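PDB 1VE3: methyltransferase domain-containing protein from Pyrococcus horikoshii, which binds S-adenosylmethionine and probably acts as a methyltransferase that uses it as methyl donor. Local coordinates for residues E29-K34 and S219-Y224; W194-V199 and E210-V215. All coordinates share one frame; numbering follows the deposited sequence.

Interaction 1. Residues E29-K34 and S219-Y224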
loop_
_atom_site.group_PDB
_atom_site.type_symbol
_atom_site.label_atom_id
_atom_site.label_comp_id
_atom_site.label_asym_id
_atom_site.label_seq_id
_atom_site.Cartn_x
_atom_site.Cartn_y
_atom_site.Cartn_z
ATOM N N GLU A 29 -0.819 -3.649 -10.899
ATOM C CA GLU A 29 -0.295 -4.985 -11.184
ATOM C C GLU A 29 -1.145 -5.844 -12.129
ATOM O O GLU A 29 -0.661 -6.297 -13.166
ATOM C CB GLU A 29 -0.075 -5.750 -9.878
ATOM C CG GLU A 29 0.614 -7.085 -10.070
ATOM C CD GLU A 29 0.689 -7.888 -8.790
ATOM O OE1 GLU A 29 1.069 -7.311 -7.746
ATOM O OE2 GLU A 29 0.372 -9.098 -8.830
ATOM N N PRO A 30 -2.420 -6.082 -11.783
ATOM C CA PRO A 30 -3.291 -6.897 -12.636
ATOM C C PRO A 30 -3.515 -6.309 -14.031
ATOM O O PRO A 30 -3.636 -7.037 -15.015
ATOM C CB PRO A 30 -4.578 -6.980 -11.823
ATOM C CG PRO A 30 -4.599 -5.667 -11.107
ATOM C CD PRO A 30 -3.170 -5.545 -10.635
ATOM N N LEU A 31 -3.564 -4.985 -14.113
ATOM C CA LEU A 31 -3.769 -4.318 -15.389
ATOM C C LEU A 31 -2.519 -4.415 -16.262
ATOM O O LEU A 31 -2.612 -4.555 -17.481
ATOM C CB LEU A 31 -4.133 -2.852 -15.150
ATOM C CG LEU A 31 -5.318 -2.624 -14.207
ATOM C CD1 LEU A 31 -5.613 -1.141 -14.112
ATOM C CD2 LEU A 31 -6.541 -3.375 -14.723
ATOM N N LEU A 32 -1.349 -4.349 -15.633
ATOM C CA LEU A 32 -0.090 -4.427 -16.359
ATOM C C LEU A 32 0.141 -5.815 -16.940
ATOM O O LEU A 32 0.748 -5.964 -18.001
ATOM C CB LEU A 32 1.077 -4.045 -15.445
ATOM C CG LEU A 32 1.159 -2.570 -15.030
ATOM C CD1 LEU A 32 2.366 -2.350 -14.129
ATOM C CD2 LEU A 32 1.256 -1.691 -16.267
HETATM N N MSE A 33 -0.350 -6.836 -16.249
HETATM C CA MSE A 33 -0.181 -8.197 -16.732
HETATM C C MSE A 33 -1.179 -8.524 -17.830
HETATM O O MSE A 33 -0.957 -9.424 -18.636
HETATM C CB MSE A 33 -0.307 -9.184 -15.572
HETATM C CG MSE A 33 0.819 -9.035 -14.564
HETATM SE SE MSE A 33 2.542 -8.809 -15.450
HETATM C CE MSE A 33 2.763 -6.909 -15.224
ATOM N N LYS A 34 -2.275 -7.778 -17.866
ATOM C CA LYS A 34 -3.302 -7.989 -18.870
ATOM C C LYS A 34 -2.792 -7.574 -20.244
ATOM O O LYS A 34 -3.330 -8.001 -21.267
ATOM C CB LYS A 34 -4.553 -7.182 -18.513
ATOM C CG LYS A 34 -5.697 -7.300 -19.508
ATOM C CD LYS A 34 -6.931 -6.584 -18.981
ATOM C CE LYS A 34 -8.084 -6.653 -19.963
ATOM N NZ LYS A 34 -9.327 -6.043 -19.405
ATOM N N SER A 219 -8.532 8.415 -13.378
ATOM C CA SER A 219 -7.203 7.962 -13.772
ATOM C C SER A 219 -7.309 6.970 -14.918
ATOM O O SER A 219 -8.325 6.279 -15.066
ATOM C CB SER A 219 -6.479 7.336 -12.581
ATOM O OG SER A 219 -6.168 8.332 -11.628
ATOM N N TYR A 220 -6.260 6.901 -15.732
ATOM C CA TYR A 220 -6.262 6.014 -16.894
ATOM C C TYR A 220 -4.983 5.252 -17.149
ATOM O O TYR A 220 -3.884 5.784 -16.989
ATOM C CB TYR A 220 -6.566 6.816 -18.157
ATOM C CG TYR A 220 -7.872 7.547 -18.099
ATOM C CD1 TYR A 220 -9.060 6.928 -18.487
ATOM C CD2 TYR A 220 -7.931 8.842 -17.601
ATOM C CE1 TYR A 220 -10.271 7.586 -18.374
ATOM C CE2 TYR A 220 -9.131 9.504 -17.481
ATOM C CZ TYR A 220 -10.298 8.875 -17.867
ATOM O OH TYR A 220 -11.489 9.542 -17.729
ATOM N N LEU A 221 -5.135 3.993 -17.550
ATOM C CA LEU A 221 -4.008 3.156 -17.914
ATOM C C LEU A 221 -4.194 3.016 -19.414
ATOM O O LEU A 221 -5.209 2.486 -19.859
ATOM C CB LEU A 221 -4.088 1.775 -17.270
ATOM C CG LEU A 221 -2.952 0.871 -17.738
ATOM C CD1 LEU A 221 -1.676 1.246 -17.012
ATOM C CD2 LEU A 221 -3.305 -0.577 -17.481
ATOM N N THR A 222 -3.233 3.505 -20.191
ATOM C CA THR A 222 -3.340 3.428 -21.645
ATOM C C THR A 222 -2.232 2.600 -22.280
ATOM O O THR A 222 -1.075 2.688 -21.880
ATOM C CB THR A 222 -3.307 4.831 -22.277
ATOM O OG1 THR A 222 -4.361 5.630 -21.724
ATOM C CG2 THR A 222 -3.502 4.728 -23.783
ATOM N N VAL A 223 -2.593 1.792 -23.273
ATOM C CA VAL A 223 -1.622 0.963 -23.975
ATOM C C VAL A 223 -1.454 1.502 -25.398
ATOM O O VAL A 223 -2.410 1.560 -26.167
ATOM C CB VAL A 223 -2.075 -0.516 -24.011
ATOM C CG1 VAL A 223 -1.042 -1.364 -24.737
ATOM C CG2 VAL A 223 -2.248 -1.033 -22.579
ATOM N N TYR A 224 -0.232 1.894 -25.739
ATOM C CA TYR A 224 0.061 2.462 -27.053
ATOM C C TYR A 224 1.045 1.644 -27.885
ATOM O O TYR A 224 1.919 0.969 -27.349
ATOM C CB TYR A 224 0.633 3.881 -26.893
ATOM C CG TYR A 224 -0.379 4.943 -26.514
ATOM C CD1 TYR A 224 -1.382 5.323 -27.401
ATOM C CD2 TYR A 224 -0.320 5.581 -25.278
ATOM C CE1 TYR A 224 -2.300 6.311 -27.072
ATOM C CE2 TYR A 224 -1.232 6.576 -24.935
ATOM C CZ TYR A 224 -2.219 6.934 -25.837
ATOM O OH TYR A 224 -3.125 7.917 -25.513
#
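Leu221 reaches from the strand segment 219-224 to Leu31 and Leu32 of helix 19-34, and the contact between the two segments is wholly apolar. Leu221 points toward the helix from its CB on; with CG anti to the backbone N (chi1 176°), its two methyls are divided between Leu31 and Leu32. CD2 presses on the root of the Leu31 side chain, 3.4 Å from Leu31 CB, tighter than an ordinary van der Waals approach between carbons. The two side chains cross at a slant, and the Leu31 branch also reaches the same methyl, with Leu31 CD1 4.1 Å from Leu221 CD2. The other methyl meets Leu32 more loosely, tip to tip, Leu32 CD2 standing 4.2 Å from Leu221 CD1. Leu221 thus sits against two consecutive helix residues, and the helix comes close to the strand here, the CA atoms of Leu31 and Leu221 being 7.9 Å apart. Further apolar cover comes from neighbouring strands: Ile139 touches both Leu32 and Leu221, and Val215 touches Leu31.

No hydrogen bond crosses between the segments. The polar ties of the region run to other parts of the chain. Lys34 forms a salt bridge to Glu213 on the edge strand 207-215, while backbone bonds join Leu221 to Glu213 and Thr222 to Met140, holding the strand between its two neighbours.

The contact lays helix 19-34 over the antiparallel end of a mixed seven-stranded beta-sheet with strand order 3-2-1-4-5-7-6. Strand 219-226 is the seventh, inserted antiparallel between the fifth and sixth, the hallmark of the class I S-adenosylmethionine-dependent methyltransferase fold, which resembles the Rossmann fold.

Interaction 2. Residues W194-V199 and E210-V215; sequences WGKTGV and EAEEKV
Lys196 runs extended as far as CE, then bends at its last torsion (chi4 -63°) to bring NZ onto the carboxylate of Glu212. Glu212, with CG anti to the backbone N (chi1 -167°) and the chain extended beyond it, carries its carboxylate out from the strand to meet NZ. The two chains approach from opposite directions and meet in a salt bridge, Lys196 NZ donating to Glu212 OE1 at 2.8 Å. NZ meets OE1 from above the carboxylate plane, tilted 36° out of it, and Lys196 CE follows it in, 3.2 Å from Glu212 OE1.

Both ends have further partners. Lys196 NZ also pairs with Glu200 one turn along helix 196-203, and Glu212 OE1 with Lys209 on its own strand, while Glu212 OE2 is hydrogen-bonded to Thr222 OG1. The ring of Tyr220 adds a cation-pi contact to Lys196. At the helix start, where Gly195 is the N-cap residue, the backbone N of Lys196 is hydrogen-bonded to Asp144 OD2.

Two lysines and two glutamates thus alternate in a surface charge network joining the start of helix 196-203 to edge strand 207-215; the mutual pairing should help keep all four groups ionised.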
loop_
_atom_site.group_PDB
_atom_site.type_symbol
_atom_site.label_atom_id
_atom_site.label_comp_id
_atom_site.label_asym_id
_atom_site.label_seq_id
_atom_site.Cartn_x
_atom_site.Cartn_y
_atom_site.Cartn_z
ATOM N N TRP A 194 -2.628 18.255 -16.485
ATOM C CA TRP A 194 -2.996 17.566 -17.718
ATOM C C TRP A 194 -4.407 16.981 -17.680
ATOM O O TRP A 194 -4.882 16.531 -16.636
ATOM C CB TRP A 194 -2.019 16.428 -18.018
ATOM C CG TRP A 194 -0.674 16.887 -18.457
ATOM C CD1 TRP A 194 0.435 17.062 -17.676
ATOM C CD2 TRP A 194 -0.290 17.235 -19.791
ATOM N NE1 TRP A 194 1.492 17.493 -18.449
ATOM C CE2 TRP A 194 1.072 17.608 -19.751
ATOM C CE3 TRP A 194 -0.968 17.267 -21.021
ATOM C CZ2 TRP A 194 1.776 18.010 -20.896
ATOM C CZ3 TRP A 194 -0.272 17.669 -22.164
ATOM C CH2 TRP A 194 1.091 18.033 -22.089
ATOM N N GLY A 195 -5.068 17.006 -18.831
ATOM C CA GLY A 195 -6.394 16.440 -18.948
ATOM C C GLY A 195 -6.245 15.298 -19.938
ATOM O O GLY A 195 -5.349 15.335 -20.787
ATOM N N LYS A 196 -7.090 14.277 -19.829
ATOM C CA LYS A 196 -7.019 13.140 -20.737
ATOM C C LYS A 196 -6.968 13.576 -22.211
ATOM O O LYS A 196 -6.261 12.968 -23.014
ATOM C CB LYS A 196 -8.219 12.216 -20.509
ATOM C CG LYS A 196 -8.148 10.900 -21.263
ATOM C CD LYS A 196 -9.371 10.030 -20.963
ATOM C CE LYS A 196 -9.295 8.672 -21.659
ATOM N NZ LYS A 196 -9.296 8.788 -23.152
ATOM N N THR A 197 -7.701 14.630 -22.562
ATOM C CA THR A 197 -7.724 15.113 -23.946
ATOM C C THR A 197 -6.390 15.708 -24.397
ATOM O O THR A 197 -6.020 15.593 -25.564
ATOM C CB THR A 197 -8.821 16.191 -24.168
ATOM O OG1 THR A 197 -10.115 15.617 -23.952
ATOM C CG2 THR A 197 -8.753 16.728 -25.593
ATOM N N GLY A 198 -5.669 16.343 -23.477
ATOM C CA GLY A 198 -4.391 16.930 -23.834
ATOM C C GLY A 198 -3.312 15.872 -23.993
ATOM O O GLY A 198 -2.494 15.927 -24.915
ATOM N N VAL A 199 -3.310 14.902 -23.085
ATOM C CA VAL A 199 -2.334 13.828 -23.123
ATOM C C VAL A 199 -2.471 13.035 -24.418
ATOM O O VAL A 199 -1.498 12.826 -25.140
ATOM C CB VAL A 199 -2.514 12.866 -21.922
ATOM C CG1 VAL A 199 -1.563 11.673 -22.055
ATOM C CG2 VAL A 199 -2.253 13.623 -20.611
ATOM N N GLU A 210 -3.783 0.873 -28.327
ATOM C CA GLU A 210 -4.135 -0.542 -28.295
ATOM C C GLU A 210 -5.324 -0.758 -27.356
ATOM O O GLU A 210 -6.305 -1.391 -27.727
ATOM C CB GLU A 210 -2.937 -1.372 -27.808
ATOM C CG GLU A 210 -3.144 -2.883 -27.858
ATOM C CD GLU A 210 -1.920 -3.663 -27.393
ATOM O OE1 GLU A 210 -0.803 -3.329 -27.827
ATOM O OE2 GLU A 210 -2.072 -4.619 -26.601
ATOM N N ALA A 211 -5.233 -0.217 -26.141
ATOM C CA ALA A 211 -6.298 -0.368 -25.154
ATOM C C ALA A 211 -6.294 0.780 -24.144
ATOM O O ALA A 211 -5.370 1.592 -24.118
ATOM C CB ALA A 211 -6.139 -1.693 -24.426
ATOM N N GLU A 212 -7.328 0.830 -23.308
ATOM C CA GLU A 212 -7.437 1.870 -22.296
ATOM C C GLU A 212 -8.317 1.406 -21.143
ATOM O O GLU A 212 -9.429 0.926 -21.355
ATOM C CB GLU A 212 -8.013 3.139 -22.914
ATOM C CG GLU A 212 -7.886 4.359 -22.031
ATOM C CD GLU A 212 -7.928 5.645 -22.829
ATOM O OE1 GLU A 212 -9.011 6.007 -23.338
ATOM O OE2 GLU A 212 -6.863 6.289 -22.955
ATOM N N GLU A 213 -7.807 1.543 -19.923
ATOM C CA GLU A 213 -8.538 1.135 -18.730
ATOM C C GLU A 213 -8.769 2.340 -17.826
ATOM O O GLU A 213 -7.831 3.084 -17.528
ATOM C CB GLU A 213 -7.738 0.096 -17.943
ATOM C CG GLU A 213 -7.327 -1.163 -18.701
ATOM C CD GLU A 213 -8.420 -2.225 -18.755
ATOM O OE1 GLU A 213 -9.328 -2.207 -17.895
ATOM O OE2 GLU A 213 -8.351 -3.092 -19.651
ATOM N N LYS A 214 -10.008 2.532 -17.384
ATOM C CA LYS A 214 -10.308 3.638 -16.487
ATOM C C LYS A 214 -10.048 3.164 -15.060
ATOM O O LYS A 214 -10.548 2.124 -14.644
ATOM C CB LYS A 214 -11.760 4.083 -16.639
ATOM C CG LYS A 214 -12.065 5.394 -15.927
ATOM C CD LYS A 214 -13.331 6.043 -16.468
ATOM C CE LYS A 214 -13.474 7.470 -15.959
ATOM N NZ LYS A 214 -14.660 8.154 -16.544
ATOM N N VAL A 215 -9.252 3.927 -14.320
ATOM C CA VAL A 215 -8.900 3.582 -12.946
ATOM C C VAL A 215 -9.389 4.661 -11.991
ATOM O O VAL A 215 -9.076 5.839 -12.152
ATOM C CB VAL A 215 -7.366 3.434 -12.792
ATOM C CG1 VAL A 215 -7.017 3.011 -11.367
ATOM C CG2 VAL A 215 -6.839 2.418 -13.800
#

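Strand 219-226 joins the two contacts, whose centres lie 11 Å apart, and interaction 2 is nested in the chain loop that interaction 1 closes. Alternate residues of this strand serve opposite faces of the beta-sheet: Leu221 faces helix 19-34, whereas Tyr220 faces helix 196-203, with Tyr220 CZ 3.4 Å from Lys196 CD. Probable backbone bonds unite the strands of the two contacts, Leu221 O to Glu213 N at 2.8 Å and Val223 O to Glu210 N at 2.7 Å, the latter in a classic bulge formed by Glu210 and Ala211. Interaction 1 is the one nearer the cofactor, although the Leu32 side chain is still about 9 Å from bound S-adenosylmethionine; interaction 2 lies away from the known binding residues.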